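Long-range contacts in malonyl CoA-acyl carrier protein transacylase (Clostridium perfringens, PDB 3PTW), which probably transfers the malonyl group from coenzyme A to acyl carrier protein through an acyl-serine intermediate, supplying the chain-extending unit of fatty acid synthesis: residues G5-A9 with S96-H100; S87-S91 with V253-I259; M227-K231 with L244-Q248. All coordinates share one frame; numbering follows the deposited sequence.

Interaction 1. Residues G5-A9 with S96-H100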
loop_
_atom_site.group_PDB
_atom_site.type_symbol
_atom_site.label_atom_id
_atom_site.label_comp_id
_atom_site.label_asym_id
_atom_site.label_seq_id
_atom_site.Cartn_x
_atom_site.Cartn_y
_atom_site.Cartn_z
ATOM N N GLY A 5 -15.395 2.651 2.144
ATOM C CA GLY A 5 -14.079 2.141 2.560
ATOM C C GLY A 5 -12.935 2.904 1.895
ATOM O O GLY A 5 -12.982 3.162 0.694
ATOM N N PHE A 6 -11.909 3.275 2.664
ATOM C CA PHE A 6 -10.762 4.032 2.115
ATOM C C PHE A 6 -9.623 3.081 1.728
ATOM O O PHE A 6 -9.304 2.145 2.468
ATOM C CB PHE A 6 -10.211 5.051 3.123
ATOM C CG PHE A 6 -11.061 6.295 3.304
ATOM C CD1 PHE A 6 -12.039 6.649 2.391
ATOM C CD2 PHE A 6 -10.823 7.141 4.381
ATOM C CE1 PHE A 6 -12.802 7.816 2.573
ATOM C CE2 PHE A 6 -11.576 8.315 4.569
ATOM C CZ PHE A 6 -12.558 8.647 3.666
ATOM N N LEU A 7 -9.011 3.337 0.580
ATOM C CA LEU A 7 -7.845 2.572 0.143
ATOM C C LEU A 7 -6.723 3.572 -0.070
ATOM O O LEU A 7 -6.905 4.586 -0.755
ATOM C CB LEU A 7 -8.124 1.810 -1.164
ATOM C CG LEU A 7 -9.311 0.842 -1.214
ATOM C CD1 LEU A 7 -9.505 0.323 -2.620
ATOM C CD2 LEU A 7 -9.189 -0.309 -0.222
ATOM N N PHE A 8 -5.576 3.311 0.532
ATOM C CA PHE A 8 -4.473 4.262 0.415
ATOM C C PHE A 8 -3.397 3.743 -0.507
ATOM O O PHE A 8 -2.936 2.602 -0.353
ATOM C CB PHE A 8 -3.918 4.620 1.791
ATOM C CG PHE A 8 -4.934 5.280 2.681
ATOM C CD1 PHE A 8 -5.230 6.643 2.525
ATOM C CD2 PHE A 8 -5.621 4.539 3.640
ATOM C CE1 PHE A 8 -6.180 7.258 3.318
ATOM C CE2 PHE A 8 -6.587 5.144 4.451
ATOM C CZ PHE A 8 -6.870 6.513 4.290
ATOM N N ALA A 9 -3.014 4.596 -1.459
ATOM C CA ALA A 9 -1.988 4.288 -2.469
ATOM C C ALA A 9 -0.651 3.917 -1.866
ATOM O O ALA A 9 -0.322 4.339 -0.749
ATOM C CB ALA A 9 -1.810 5.457 -3.400
ATOM N N SER A 96 -0.865 4.600 6.047
ATOM C CA SER A 96 -1.834 5.696 5.934
ATOM C C SER A 96 -3.143 5.317 6.627
ATOM O O SER A 96 -3.817 6.165 7.187
ATOM C CB SER A 96 -2.146 6.037 4.465
ATOM O OG SER A 96 -0.982 6.291 3.687
ATOM N N ALA A 97 -3.521 4.047 6.532
ATOM C CA ALA A 97 -4.736 3.580 7.200
ATOM C C ALA A 97 -4.574 3.683 8.729
ATOM O O ALA A 97 -5.456 4.215 9.407
ATOM C CB ALA A 97 -5.083 2.170 6.758
ATOM N N LEU A 98 -3.428 3.243 9.261
ATOM C CA LEU A 98 -3.202 3.300 10.715
ATOM C C LEU A 98 -3.124 4.724 11.268
ATOM O O LEU A 98 -3.565 4.950 12.384
ATOM C CB LEU A 98 -1.966 2.508 11.147
ATOM C CG LEU A 98 -2.008 0.991 10.993
ATOM C CD1 LEU A 98 -0.593 0.400 11.135
ATOM C CD2 LEU A 98 -2.967 0.356 11.975
ATOM N N ILE A 99 -2.559 5.657 10.493
ATOM C CA ILE A 99 -2.584 7.078 10.825
ATOM C C ILE A 99 -4.015 7.602 10.798
ATOM O O ILE A 99 -4.435 8.308 11.706
ATOM C CB ILE A 99 -1.705 7.942 9.857
ATOM C CG1 ILE A 99 -0.213 7.635 10.045
ATOM C CG2 ILE A 99 -2.006 9.461 10.037
ATOM C CD1 ILE A 99 0.701 8.092 8.866
ATOM N N HIS A 100 -4.767 7.247 9.762
ATOM C CA HIS A 100 -6.176 7.662 9.652
ATOM C C HIS A 100 -6.934 7.193 10.895
ATOM O O HIS A 100 -7.744 7.938 11.450
ATOM C CB HIS A 100 -6.773 7.144 8.326
ATOM C CG HIS A 100 -8.267 7.194 8.245
ATOM N ND1 HIS A 100 -8.994 8.342 8.474
ATOM C CD2 HIS A 100 -9.169 6.234 7.931
ATOM C CE1 HIS A 100 -10.281 8.081 8.330
ATOM N NE2 HIS A 100 -10.412 6.812 7.980
#
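Phe8 and Ser96 meet where strand 4-8 packs against helix 93-100, and apolar packing makes up most of their contact. The CB of Ser96 lies over one face of the Phe8 ring, 3.4 Å from CG, with the carbonyl carbon of Ser96 above the same ring nearer its rim. Farther along, Phe8 CD2 comes obliquely to within 3.6 Å of Ala97 N and lies 4.0 Å from Ala97 CB. The far end of the ring, CZ, reaches His100 CB at 4.1 Å. Phe8 CG is anti to its own carbonyl carbon (chi1 -61°), a torsion that lays the ring along the helix, where Ser96, Ala97 and His100 meet it in turn.

A second kind of contact pairs two rings. Phe6 and His100 form an oblique aromatic pair, with centroids 5.3 Å apart and planes at 46°, and the closest atoms are Phe6 CD2 and His100 NE2 at 3.6 Å. The imidazole gets there because His100 CG is anti to the backbone N (chi1 165°), which extends the side chain from the helix across the line of the Phe6 side chain.

Ser96 OG and His100 NE2 find their polar partners outside the two segments. His100 NE2 hydrogen-bonds to Ser84 O, which helps fix the rotation of the imidazole beside Phe6, while Ser96 OG bonds to Asn70 ND2, whose amide also reaches Ala9 O.

This is helix-on-sheet packing on one side of the parallel core of the acyl transferase domain, with Phe6 and Phe8 facing the helix and Leu7 directed away. Helix 59-79 borders it through Leu74, Asn70 and Ile67, and the flanking strands 86-89 and 269-273 add Ser87, Ile271 and Ile273.

Interaction 2. Residues S87-S91 with V253-I259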
loop_
_atom_site.group_PDB
_atom_site.type_symbol
_atom_site.label_atom_id
_atom_site.label_comp_id
_atom_site.label_asym_id
_atom_site.label_seq_id
_atom_site.Cartn_x
_atom_site.Cartn_y
_atom_site.Cartn_z
ATOM N N SER A 87 -10.737 0.937 6.400
ATOM C CA SER A 87 -9.685 1.244 5.432
ATOM C C SER A 87 -8.592 0.189 5.353
ATOM O O SER A 87 -8.484 -0.685 6.211
ATOM C CB SER A 87 -9.084 2.633 5.692
ATOM O OG SER A 87 -8.376 2.695 6.914
ATOM N N CYS A 88 -7.802 0.261 4.289
ATOM C CA CYS A 88 -6.598 -0.546 4.180
ATOM C C CYS A 88 -5.744 0.000 3.074
ATOM O O CYS A 88 -6.143 0.960 2.398
ATOM C CB CYS A 88 -6.922 -2.029 3.954
ATOM S SG CYS A 88 -7.242 -2.535 2.287
ATOM N N GLY A 89 -4.567 -0.602 2.925
ATOM C CA GLY A 89 -3.619 -0.282 1.873
ATOM C C GLY A 89 -2.989 -1.553 1.319
ATOM O O GLY A 89 -3.421 -2.674 1.635
ATOM N N LEU A 90 -1.965 -1.380 0.486
ATOM C CA LEU A 90 -1.276 -2.515 -0.127
ATOM C C LEU A 90 0.196 -2.284 0.145
ATOM O O LEU A 90 0.847 -1.478 -0.545
ATOM C CB LEU A 90 -1.586 -2.572 -1.634
ATOM C CG LEU A 90 -1.055 -3.587 -2.677
ATOM C CD1 LEU A 90 0.242 -4.312 -2.331
ATOM C CD2 LEU A 90 -2.066 -4.584 -3.056
ATOM N N SER A 91 0.694 -2.975 1.180
ATOM C CA SER A 91 2.013 -2.737 1.772
ATOM C C SER A 91 2.082 -1.344 2.430
ATOM O O SER A 91 1.625 -1.184 3.568
ATOM C CB SER A 91 3.162 -3.003 0.772
ATOM O OG SER A 91 4.433 -2.772 1.362
ATOM N N VAL A 253 1.403 -10.106 1.133
ATOM C CA VAL A 253 0.350 -9.085 1.212
ATOM C C VAL A 253 -0.967 -9.686 0.723
ATOM O O VAL A 253 -1.189 -9.850 -0.482
ATOM C CB VAL A 253 0.715 -7.825 0.405
ATOM C CG1 VAL A 253 -0.391 -6.765 0.493
ATOM C CG2 VAL A 253 2.028 -7.254 0.911
ATOM N N LEU A 254 -1.840 -10.025 1.668
ATOM C CA LEU A 254 -3.132 -10.596 1.335
ATOM C C LEU A 254 -4.140 -9.493 0.992
ATOM O O LEU A 254 -5.194 -9.383 1.638
ATOM C CB LEU A 254 -3.622 -11.477 2.494
ATOM C CG LEU A 254 -3.136 -12.928 2.590
ATOM C CD1 LEU A 254 -1.827 -13.191 1.887
ATOM C CD2 LEU A 254 -3.061 -13.434 4.020
ATOM N N PHE A 255 -3.814 -8.672 -0.013
ATOM C CA PHE A 255 -4.715 -7.574 -0.429
ATOM C C PHE A 255 -6.100 -8.034 -0.850
ATOM O O PHE A 255 -7.099 -7.389 -0.498
ATOM C CB PHE A 255 -4.129 -6.713 -1.550
ATOM C CG PHE A 255 -4.985 -5.488 -1.883
ATOM C CD1 PHE A 255 -4.974 -4.365 -1.047
ATOM C CD2 PHE A 255 -5.783 -5.461 -3.025
ATOM C CE1 PHE A 255 -5.751 -3.233 -1.342
ATOM C CE2 PHE A 255 -6.564 -4.332 -3.333
ATOM C CZ PHE A 255 -6.541 -3.217 -2.493
ATOM N N ILE A 256 -6.169 -9.122 -1.623
ATOM C CA ILE A 256 -7.471 -9.631 -2.065
ATOM C C ILE A 256 -8.360 -9.995 -0.866
ATOM O O ILE A 256 -9.548 -9.650 -0.850
ATOM C CB ILE A 256 -7.384 -10.793 -3.119
ATOM C CG1 ILE A 256 -8.796 -11.204 -3.578
ATOM C CG2 ILE A 256 -6.631 -12.001 -2.568
ATOM C CD1 ILE A 256 -8.843 -12.272 -4.660
ATOM N N ASN A 257 -7.783 -10.657 0.137
ATOM C CA ASN A 257 -8.543 -11.038 1.332
ATOM C C ASN A 257 -9.039 -9.797 2.092
ATOM O O ASN A 257 -10.183 -9.766 2.586
ATOM C CB ASN A 257 -7.714 -11.933 2.253
ATOM C CG ASN A 257 -7.064 -13.109 1.521
ATOM O OD1 ASN A 257 -6.148 -12.942 0.704
ATOM N ND2 ASN A 257 -7.524 -14.302 1.833
ATOM N N ASP A 258 -8.173 -8.784 2.165
ATOM C CA ASP A 258 -8.505 -7.507 2.804
ATOM C C ASP A 258 -9.756 -6.905 2.176
ATOM O O ASP A 258 -10.697 -6.551 2.881
ATOM C CB ASP A 258 -7.343 -6.503 2.694
ATOM C CG ASP A 258 -6.215 -6.802 3.654
ATOM O OD1 ASP A 258 -6.463 -7.435 4.709
ATOM O OD2 ASP A 258 -5.070 -6.379 3.372
ATOM N N ILE A 259 -9.763 -6.817 0.846
ATOM C CA ILE A 259 -10.901 -6.257 0.108
ATOM C C ILE A 259 -12.165 -7.074 0.378
ATOM O O ILE A 259 -13.218 -6.516 0.684
ATOM C CB ILE A 259 -10.616 -6.169 -1.413
ATOM C CG1 ILE A 259 -9.412 -5.259 -1.680
ATOM C CG2 ILE A 259 -11.881 -5.729 -2.191
ATOM C CD1 ILE A 259 -9.549 -3.806 -1.113
#
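Leu90 and Phe255 form the tightest part of this contact. The CD2 methyl of Leu90 presses obliquely on the base of the aromatic ring, 3.3 Å from Phe255 CG and equally near its CB. So short an approach, together with a nearly eclipsed Leu90 chi2 of -22°, suggests strain or an imprecisely placed methyl. On the ring's rim the Gly89 carbonyl oxygen lies in plane at the edge, 3.5 Å from Phe255 CD1, on the side where the ring hydrogens lie. Phe255 comes up to the strand because its CG is anti to the backbone N (chi1 -174°); Ile259, one helical turn on, has its CG1 over one ring face.

Packing is looser on both flanks. Cys88 SG makes an oblique sulfur-aromatic contact, 4.0 Å from Phe255 CE1, and sits just as far from Asp258 CB. At the other end Leu90 CD1 rests on Val253 CG1 at 3.8 Å, and Ser91 N is 4.0 Å from the same methyl. This end is the more accessible one, since Leu90 and Ser91 are partly exposed whereas Cys88 and Phe255 are buried.

Gly89, Ser91 and Gly93 fit a GxSxG pattern, and Ser91 has a strained backbone conformation (phi 65°) between strand and helix. Both features are consistent with a nucleophile elbow, making Ser91 the probable acyl-carrying residue, as in related acyltransferases. Its OG bonds to Arg116 NH2, and His199 touches its side chain.

Residues 87-89 run nearly antiparallel to the helical residues 255-259, which lie against the sheet on the side of Cys88 and Leu7. Helix 278-286 flanks them through Leu279, Phe282 and Ile286, and strand 155-162 of the smaller antiparallel sheet approaches Leu90 and Val253.

Interaction 3. Residues M227-K231 with L244-Q248; sequences MSNVK and LLTSQ
A mixed polar and apolar contact joins Asn229 and Val230, just beyond strand 225-228 of the large sheet, to Gln248 and Leu244 on helix 241-248. Its direct polar link is weak: Gln248 NE2 donates to Asn229 OD1 over 2.9 Å, bent to 129° at the hydrogen, with the two amide planes turned 27° apart. Gln248 reaches across because its CG is anti to the backbone N and the chain is extended beyond it. Both amides have other partners that help fix their rotation: Asn229 bonds to the 87-91 segment, including Gly89 O through its ND2, while Gln248 NE2 donates to Ser91 O and its OE1 bonds to Arg116.

Ser228 organises the chain around Asn229 through an ST motif. Its OG accepts from Lys231 N, three residues on, over 3.0 Å and nearly straight (165°), and gives its own proton to a water 2.8 Å away. That water donates to Leu244 O, 3.1 Å from it, so a single solvent molecule ties the turn to the helix.

Val230 supplies most of the apolar packing. Its CG2 methyl faces the helix backbone, 3.4 Å from Gln248 N and 3.7 Å from Ser247 CB, with Leu244 O also beside it. The aliphatic part of Lys231 crosses the branched end of Leu244, CD lying 3.8 Å from Leu244 CD2; beyond this the ammonium group forms a salt bridge to Asp239. Gln248 also bears on the probable active site through its O, hydrogen-bonded to His199 ND1, which is consistent with the backbone carbonyl contact that holds the catalytic histidine in related malonyl transferases.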
loop_
_atom_site.group_PDB
_atom_site.type_symbol
_atom_site.label_atom_id
_atom_site.label_comp_id
_atom_site.label_asym_id
_atom_site.label_seq_id
_atom_site.Cartn_x
_atom_site.Cartn_y
_atom_site.Cartn_z
ATOM N N MET A 227 -7.635 -3.036 7.882
ATOM C CA MET A 227 -7.313 -4.395 7.450
ATOM C C MET A 227 -5.807 -4.622 7.474
ATOM O O MET A 227 -5.009 -3.761 7.036
ATOM C CB MET A 227 -7.880 -4.706 6.052
ATOM C CG MET A 227 -9.386 -4.578 5.932
ATOM S SD MET A 227 -10.244 -5.682 7.081
ATOM C CE MET A 227 -11.957 -5.246 6.883
ATOM N N SER A 228 -5.418 -5.777 8.005
ATOM C CA SER A 228 -4.018 -6.165 8.017
ATOM C C SER A 228 -3.677 -6.960 6.768
ATOM O O SER A 228 -4.346 -7.956 6.467
ATOM C CB SER A 228 -3.681 -6.966 9.276
ATOM O OG SER A 228 -2.523 -7.790 9.073
ATOM N N ASN A 229 -2.637 -6.508 6.056
ATOM C CA ASN A 229 -2.078 -7.208 4.898
ATOM C C ASN A 229 -1.570 -8.605 5.279
ATOM O O ASN A 229 -1.685 -9.557 4.494
ATOM C CB ASN A 229 -0.904 -6.415 4.250
ATOM C CG ASN A 229 -1.339 -5.146 3.476
ATOM O OD1 ASN A 229 -0.499 -4.284 3.189
ATOM N ND2 ASN A 229 -2.613 -5.039 3.118
ATOM N N VAL A 230 -0.983 -8.727 6.468
ATOM C CA VAL A 230 -0.465 -10.023 6.946
ATOM C C VAL A 230 -1.605 -11.007 7.222
ATOM O O VAL A 230 -1.550 -12.170 6.798
ATOM C CB VAL A 230 0.416 -9.886 8.233
ATOM C CG1 VAL A 230 0.688 -11.258 8.872
ATOM C CG2 VAL A 230 1.729 -9.210 7.905
ATOM N N LYS A 231 -2.620 -10.530 7.939
ATOM C CA LYS A 231 -3.727 -11.366 8.411
ATOM C C LYS A 231 -4.738 -11.707 7.314
ATOM O O LYS A 231 -5.346 -12.774 7.346
ATOM C CB LYS A 231 -4.462 -10.647 9.548
ATOM C CG LYS A 231 -3.690 -10.584 10.889
ATOM C CD LYS A 231 -4.553 -9.959 12.013
ATOM C CE LYS A 231 -5.767 -10.819 12.339
ATOM N NZ LYS A 231 -6.628 -10.193 13.368
ATOM N N LEU A 244 2.528 -7.286 13.599
ATOM C CA LEU A 244 1.839 -7.301 12.305
ATOM C C LEU A 244 2.520 -6.397 11.273
ATOM O O LEU A 244 2.417 -6.637 10.077
ATOM C CB LEU A 244 0.379 -6.906 12.473
ATOM C CG LEU A 244 -0.693 -8.019 12.459
ATOM C CD1 LEU A 244 -0.191 -9.416 12.814
ATOM C CD2 LEU A 244 -1.838 -7.633 13.353
ATOM N N LEU A 245 3.217 -5.374 11.753
ATOM C CA LEU A 245 3.907 -4.412 10.885
ATOM C C LEU A 245 5.321 -4.924 10.599
ATOM O O LEU A 245 5.876 -4.730 9.511
ATOM C CB LEU A 245 3.944 -3.046 11.566
ATOM C CG LEU A 245 3.147 -1.830 11.075
ATOM C CD1 LEU A 245 1.924 -2.157 10.223
ATOM C CD2 LEU A 245 2.800 -0.928 12.255
ATOM N N THR A 246 5.881 -5.609 11.584
ATOM C CA THR A 246 7.149 -6.316 11.424
ATOM C C THR A 246 7.003 -7.417 10.371
ATOM O O THR A 246 7.724 -7.407 9.380
ATOM C CB THR A 246 7.621 -6.866 12.783
ATOM O OG1 THR A 246 8.080 -5.764 13.574
ATOM C CG2 THR A 246 8.745 -7.895 12.633
ATOM N N SER A 247 6.071 -8.348 10.600
ATOM C CA SER A 247 5.728 -9.408 9.638
ATOM C C SER A 247 5.428 -8.930 8.199
ATOM O O SER A 247 5.803 -9.593 7.229
ATOM C CB SER A 247 4.523 -10.203 10.156
ATOM O OG SER A 247 4.838 -10.871 11.359
ATOM N N GLN A 248 4.759 -7.781 8.064
ATOM C CA GLN A 248 4.283 -7.284 6.765
ATOM C C GLN A 248 5.356 -7.219 5.671
ATOM O O GLN A 248 5.088 -7.578 4.508
ATOM C CB GLN A 248 3.600 -5.909 6.924
ATOM C CG GLN A 248 2.807 -5.465 5.693
ATOM C CD GLN A 248 2.634 -3.958 5.601
ATOM O OE1 GLN A 248 3.564 -3.188 5.901
ATOM N NE2 GLN A 248 1.457 -3.526 5.169
HETATM O O HOH W 1 -0.202 -6.317 8.468
#

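Overall arrangement
All three contacts reach the same largely parallel sheet. Interactions 1 and 2 pack helices on opposite sides of it, their centres about 11 Å apart, and share adjacent strands through the probable hydrogen bond from Cys88 N to Phe6 O (3.0 Å). Interaction 3, centred about 9 Å from interaction 2, lies inside the chain loop that interaction 2 closes. Asn229 bridges the two, OD1 to Ser91 N at 2.7 Å and ND2 to Asp258 OD2 at 2.8 Å, and probably helps hold the presumed nucleophile turn. Interactions 1 and 3, about 14 Å between centres, touch where Leu98 CD1 packs on Leu245 CD1. The presumed elbow forms part of interaction 2, and interaction 3 reaches it through Asn229 and Gln248.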